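Side-chain contacts in alkylhalidase CmlS (Streptomyces venezuelae, PDB 3I3L), which is a flavin-dependent halogenase of chloramphenicol biosynthesis that carries its FAD cofactor covalently bound through an aspartate: residues D343-H348 against A354-Y359; Y489-E492 against R497-Q500. All blocks are in the same frame, centred on the assembly; numbering follows the deposited sequence.

Contact 1 of 2, residues D343-H348 against A354-Y359; sequences DRITRH and AVHAWY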
loop_
_atom_site.group_PDB
_atom_site.type_symbol
_atom_site.label_atom_id
_atom_site.label_comp_id
_atom_site.label_asym_id
_atom_site.label_seq_id
_atom_site.Cartn_x
_atom_site.Cartn_y
_atom_site.Cartn_z
ATOM N N ASP A 343 20.483 7.870 5.179
ATOM C CA ASP A 343 21.493 8.580 4.392
ATOM C C ASP A 343 21.479 10.082 4.611
ATOM O O ASP A 343 22.520 10.717 4.812
ATOM C CB ASP A 343 21.322 8.264 2.887
ATOM C CG ASP A 343 22.391 8.937 2.036
ATOM O OD1 ASP A 343 23.601 8.729 2.297
ATOM O OD2 ASP A 343 22.028 9.696 1.135
ATOM N N ARG A 344 20.291 10.674 4.586
ATOM C CA ARG A 344 20.182 12.108 4.789
ATOM C C ARG A 344 20.634 12.539 6.152
ATOM O O ARG A 344 21.263 13.581 6.304
ATOM C CB ARG A 344 18.732 12.555 4.546
ATOM C CG ARG A 344 18.513 14.018 4.566
ATOM C CD ARG A 344 18.889 14.679 3.271
ATOM N NE ARG A 344 18.887 16.138 3.399
ATOM C CZ ARG A 344 19.257 16.998 2.441
ATOM N NH1 ARG A 344 19.600 16.577 1.240
ATOM N NH2 ARG A 344 19.259 18.302 2.703
ATOM N N ILE A 345 20.280 11.786 7.186
ATOM C CA ILE A 345 20.653 12.187 8.532
ATOM C C ILE A 345 22.170 12.046 8.709
ATOM O O ILE A 345 22.781 12.794 9.424
ATOM C CB ILE A 345 19.924 11.336 9.614
ATOM C CG1 ILE A 345 18.406 11.613 9.600
ATOM C CG2 ILE A 345 20.544 11.601 11.030
ATOM C CD1 ILE A 345 17.578 10.518 10.335
ATOM N N THR A 346 22.743 11.031 8.085
ATOM C CA THR A 346 24.157 10.748 8.192
ATOM C C THR A 346 24.995 11.934 7.627
ATOM O O THR A 346 26.015 12.273 8.217
ATOM C CB THR A 346 24.522 9.453 7.444
ATOM O OG1 THR A 346 23.840 8.345 8.067
ATOM C CG2 THR A 346 26.069 9.228 7.501
ATOM N N ARG A 347 24.544 12.522 6.516
ATOM C CA ARG A 347 25.246 13.583 5.809
ATOM C C ARG A 347 24.831 14.961 6.315
ATOM O O ARG A 347 25.577 15.933 6.118
ATOM C CB ARG A 347 25.024 13.475 4.284
ATOM C CG ARG A 347 25.545 12.135 3.662
ATOM C CD ARG A 347 25.399 12.084 2.106
ATOM N NE ARG A 347 24.010 11.916 1.675
ATOM C CZ ARG A 347 23.233 12.876 1.186
ATOM N NH1 ARG A 347 23.715 14.085 0.989
ATOM N NH2 ARG A 347 21.946 12.612 0.878
ATOM N N HIS A 348 23.658 15.058 6.981
ATOM C CA HIS A 348 23.177 16.343 7.503
ATOM C C HIS A 348 22.501 16.131 8.859
ATOM O O HIS A 348 21.247 15.999 8.950
ATOM C CB HIS A 348 22.125 16.962 6.575
ATOM C CG HIS A 348 22.553 17.075 5.149
ATOM N ND1 HIS A 348 23.200 18.187 4.650
ATOM C CD2 HIS A 348 22.411 16.220 4.110
ATOM C CE1 HIS A 348 23.447 18.005 3.365
ATOM N NE2 HIS A 348 22.991 16.815 3.012
ATOM N N ALA A 354 13.608 16.726 11.523
ATOM C CA ALA A 354 12.800 16.948 10.354
ATOM C C ALA A 354 12.693 15.644 9.535
ATOM O O ALA A 354 11.650 15.337 8.987
ATOM C CB ALA A 354 13.408 18.076 9.520
ATOM N N VAL A 355 13.781 14.886 9.464
ATOM C CA VAL A 355 13.766 13.674 8.627
ATOM C C VAL A 355 12.887 12.603 9.290
ATOM O O VAL A 355 12.179 11.892 8.611
ATOM C CB VAL A 355 15.214 13.113 8.367
ATOM C CG1 VAL A 355 15.183 11.679 7.899
ATOM C CG2 VAL A 355 15.984 13.978 7.293
ATOM N N HIS A 356 12.988 12.462 10.610
ATOM C CA HIS A 356 12.160 11.499 11.284
ATOM C C HIS A 356 10.672 11.931 11.186
ATOM O O HIS A 356 9.815 11.090 11.010
ATOM C CB HIS A 356 12.563 11.410 12.749
ATOM C CG HIS A 356 13.641 10.421 13.008
ATOM N ND1 HIS A 356 13.528 9.095 12.655
ATOM C CD2 HIS A 356 14.823 10.533 13.662
ATOM C CE1 HIS A 356 14.602 8.433 13.050
ATOM N NE2 HIS A 356 15.427 9.284 13.621
ATOM N N ALA A 357 10.399 13.222 11.340
ATOM C CA ALA A 357 9.049 13.714 11.228
ATOM C C ALA A 357 8.510 13.435 9.833
ATOM O O ALA A 357 7.361 13.107 9.699
ATOM C CB ALA A 357 8.952 15.236 11.604
ATOM N N TRP A 358 9.350 13.538 8.804
ATOM C CA TRP A 358 8.922 13.185 7.481
ATOM C C TRP A 358 8.637 11.652 7.352
ATOM O O TRP A 358 7.648 11.244 6.745
ATOM C CB TRP A 358 9.902 13.692 6.404
ATOM C CG TRP A 358 9.634 13.058 5.057
ATOM C CD1 TRP A 358 8.765 13.501 4.101
ATOM C CD2 TRP A 358 10.239 11.856 4.520
ATOM N NE1 TRP A 358 8.806 12.686 3.008
ATOM C CE2 TRP A 358 9.663 11.640 3.249
ATOM C CE3 TRP A 358 11.198 10.961 4.985
ATOM C CZ2 TRP A 358 10.013 10.557 2.443
ATOM C CZ3 TRP A 358 11.535 9.878 4.193
ATOM C CH2 TRP A 358 10.971 9.698 2.937
ATOM N N TYR A 359 9.518 10.812 7.881
ATOM C CA TYR A 359 9.293 9.361 7.783
ATOM C C TYR A 359 7.974 8.974 8.520
ATOM O O TYR A 359 7.208 8.195 8.007
ATOM C CB TYR A 359 10.499 8.586 8.362
ATOM C CG TYR A 359 10.403 7.073 8.164
ATOM C CD1 TYR A 359 10.743 6.474 6.937
ATOM C CD2 TYR A 359 9.903 6.267 9.174
ATOM C CE1 TYR A 359 10.595 5.070 6.750
ATOM C CE2 TYR A 359 9.786 4.901 9.030
ATOM C CZ TYR A 359 10.138 4.302 7.820
ATOM O OH TYR A 359 9.990 2.926 7.685
#
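Ile345 and Val355 meet where two antiparallel helices turn back on each other, their side chains set at a slant. CG1 and CD1 of Ile345 both press on the same methyl of Val355: Ile345 CD1 lies 3.6 Å from Val355 CG1. The other methyl lies mainly against a second neighbour, since Val355 CG2 sits 3.7 Å from CG of Arg344, whose aliphatic stem crosses the valine at about a right angle. Val355 turns CG1 away from its own backbone N (chi1 162°), which sets that methyl against Ile345 and leaves CG2 facing Arg344 while still touching the isoleucine's flank.

The delta methyl of Ile345 also rides over one face of the His356 imidazole, 4.1 Å above its plane and displaced toward the rim. Outside the two segments that ring is well fixed: ND1 bonds to Ser306, NE2 to the carbonyl of Asp308, and Phe311 stacks on it. An alanine in place of Ile345 would probably open a gap between Val355 and the imidazole, leaving the valine methyl and one ring face without this neighbour.

The charged ends turn elsewhere. The Arg344 guanidinium has the His348 ring over one face and salt-bridges Glu351 in the turn between the helices. Farther round helix 327-347, Arg347 grips Asp343 side-on, with NE at 3.0 Å and NH2 at 2.9 Å from the single oxygen OD2; both come from one face of the carboxylate, well out of its plane. Arg497 adds a salt bridge to that same oxygen, so two arginines probably favour the charged form of Asp343.

No hydrogen bond joins the two segments. With polar groups bonded within one helix, to the turn or outward, the contact rests on apolar shape fit, which imposes no bond direction.

Contact 2 of 2, residues Y489-E492 against R497-Q500; sequences YRVE and RLEQ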
loop_
_atom_site.group_PDB
_atom_site.type_symbol
_atom_site.label_atom_id
_atom_site.label_comp_id
_atom_site.label_asym_id
_atom_site.label_seq_id
_atom_site.Cartn_x
_atom_site.Cartn_y
_atom_site.Cartn_z
ATOM N N TYR A 489 10.479 16.670 2.066
ATOM C CA TYR A 489 11.395 15.721 1.479
ATOM C C TYR A 489 10.756 14.895 0.411
ATOM O O TYR A 489 9.517 14.672 0.408
ATOM C CB TYR A 489 11.993 14.826 2.556
ATOM C CG TYR A 489 12.887 15.564 3.552
ATOM C CD1 TYR A 489 14.162 16.013 3.177
ATOM C CD2 TYR A 489 12.482 15.800 4.835
ATOM C CE1 TYR A 489 14.986 16.675 4.069
ATOM C CE2 TYR A 489 13.319 16.474 5.760
ATOM C CZ TYR A 489 14.573 16.868 5.345
ATOM O OH TYR A 489 15.392 17.511 6.218
ATOM N N ARG A 490 11.589 14.428 -0.505
ATOM C CA ARG A 490 11.116 13.509 -1.526
ATOM C C ARG A 490 12.248 12.574 -1.887
ATOM O O ARG A 490 13.367 13.016 -2.033
ATOM C CB ARG A 490 10.566 14.318 -2.733
ATOM C CG ARG A 490 10.628 13.686 -4.107
ATOM C CD ARG A 490 11.736 14.363 -5.003
ATOM N NE ARG A 490 11.794 13.908 -6.426
ATOM C CZ ARG A 490 10.817 13.253 -7.086
ATOM N NH1 ARG A 490 9.671 12.918 -6.493
ATOM N NH2 ARG A 490 10.985 12.905 -8.357
ATOM N N VAL A 491 11.974 11.276 -2.016
ATOM C CA VAL A 491 12.990 10.357 -2.495
ATOM C C VAL A 491 13.141 10.480 -3.999
ATOM O O VAL A 491 12.202 10.226 -4.713
ATOM C CB VAL A 491 12.596 8.923 -2.175
ATOM C CG1 VAL A 491 13.586 7.968 -2.771
ATOM C CG2 VAL A 491 12.493 8.738 -0.595
ATOM N N GLU A 492 14.330 10.838 -4.486
ATOM C CA GLU A 492 14.603 10.860 -5.933
ATOM C C GLU A 492 14.571 9.454 -6.506
ATOM O O GLU A 492 15.278 8.582 -6.027
ATOM C CB GLU A 492 15.994 11.508 -6.181
ATOM C CG GLU A 492 16.239 11.933 -7.621
ATOM C CD GLU A 492 16.601 10.776 -8.480
ATOM O OE1 GLU A 492 17.477 9.969 -8.091
ATOM O OE2 GLU A 492 16.002 10.624 -9.566
ATOM N N ARG A 497 18.252 9.230 -3.355
ATOM C CA ARG A 497 18.655 10.161 -2.292
ATOM C C ARG A 497 17.396 10.848 -1.798
ATOM O O ARG A 497 16.475 11.090 -2.578
ATOM C CB ARG A 497 19.667 11.248 -2.787
ATOM C CG ARG A 497 20.999 10.685 -3.449
ATOM C CD ARG A 497 22.042 10.248 -2.363
ATOM N NE ARG A 497 23.118 9.447 -2.946
ATOM C CZ ARG A 497 24.007 8.736 -2.270
ATOM N NH1 ARG A 497 24.034 8.746 -0.920
ATOM N NH2 ARG A 497 24.884 7.990 -2.951
ATOM N N LEU A 498 17.410 11.263 -0.536
ATOM C CA LEU A 498 16.368 12.090 -0.030
ATOM C C LEU A 498 16.688 13.541 -0.345
ATOM O O LEU A 498 17.645 14.102 0.180
ATOM C CB LEU A 498 16.190 11.884 1.498
ATOM C CG LEU A 498 14.865 12.427 2.043
ATOM C CD1 LEU A 498 13.713 11.601 1.534
ATOM C CD2 LEU A 498 14.863 12.519 3.631
ATOM N N GLU A 499 15.843 14.189 -1.141
ATOM C CA GLU A 499 16.112 15.544 -1.538
ATOM C C GLU A 499 15.127 16.463 -0.826
ATOM O O GLU A 499 13.980 16.092 -0.522
ATOM C CB GLU A 499 15.931 15.727 -3.060
ATOM C CG GLU A 499 16.840 14.912 -3.953
ATOM C CD GLU A 499 16.560 15.142 -5.482
ATOM O OE1 GLU A 499 15.501 15.686 -5.852
ATOM O OE2 GLU A 499 17.389 14.715 -6.315
ATOM N N GLN A 500 15.571 17.669 -0.593
ATOM C CA GLN A 500 14.682 18.758 -0.143
ATOM C C GLN A 500 13.885 19.376 -1.287
ATOM O O GLN A 500 14.384 19.485 -2.398
ATOM C CB GLN A 500 15.495 19.836 0.491
ATOM C CG GLN A 500 15.220 20.012 1.942
ATOM C CD GLN A 500 16.385 20.665 2.642
ATOM O OE1 GLN A 500 17.408 20.896 2.020
ATOM N NE2 GLN A 500 16.248 20.951 3.937
HETATM O O HOH W 1 19.111 10.695 -6.080
#
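The Tyr489 ring has Leu498 over one face: CD2 stands 4.0 Å from the ring centroid, 29° off the normal, a CH-pi contact between side chains crossing at about a right angle. At the ring's edge, near its plane, lies the carbonyl oxygen of Glu499. Gln500 runs alongside the tyrosine in the same direction, its amide almost parallel to the ring, and brings CG to 4.0 Å from Tyr489 CE1. The phenol OH bonds to Glu351.

Leu498 uses both methyls. While CD2 covers the ring, CD1 fits between Val491 CG2 and Tyr489 CB, 3.8 Å from each, so the leucine links Tyr489 and Val491, which lie on the same face of the sheet. Its chi1 of -164° swings the branch point toward the facing strand.

On the other face Arg490 and Glu499 run side by side. OE1 of Glu499 comes to the edge of the guanidinium, but at 4.2 Å from Arg490 NE the pair falls short of a salt bridge, and the two planes are 55° apart. OE2 of Glu499 instead leans on the methylenes of Glu492, 3.3 Å from its CG. The Glu492 carboxylate bends away to the backbone amides of Ile494 and Gly495, and a water held by OE1 passes the link on to Arg497 N.

Arg490 and Glu499 form a hydrogen-bonded pair, N to O at 2.9 Å in both directions; Glu492 N to Arg497 O closes the series at 2.9 Å. Tyr489–Gln500 and Val491–Leu498 are the flanking non-hydrogen-bonded pairs. This is the turn end of an antiparallel beta hairpin, strands 483-491 and 498-506, in the C-terminal domain, its Tyr489–Leu498 face laid against helices 327-347 and 352-382.

Overall arrangement
Contact 1 is mostly buried and purely apolar across its two helices; contact 2 is partly buried, and backbone hydrogen bonds do most of the joining, with side chains divided between a covered face and a more open one. They hold different elements, one pair from the FAD-binding region and the other from the CmlS C-terminal domain, yet their centres lie only about 10 Å apart. The covered face of the hairpin meets the helix pair directly: Leu498 and Tyr489 both pack on Val355. A salt bridge from Arg497 also joins the two. Both contacts lie away from the residues that bind FAD.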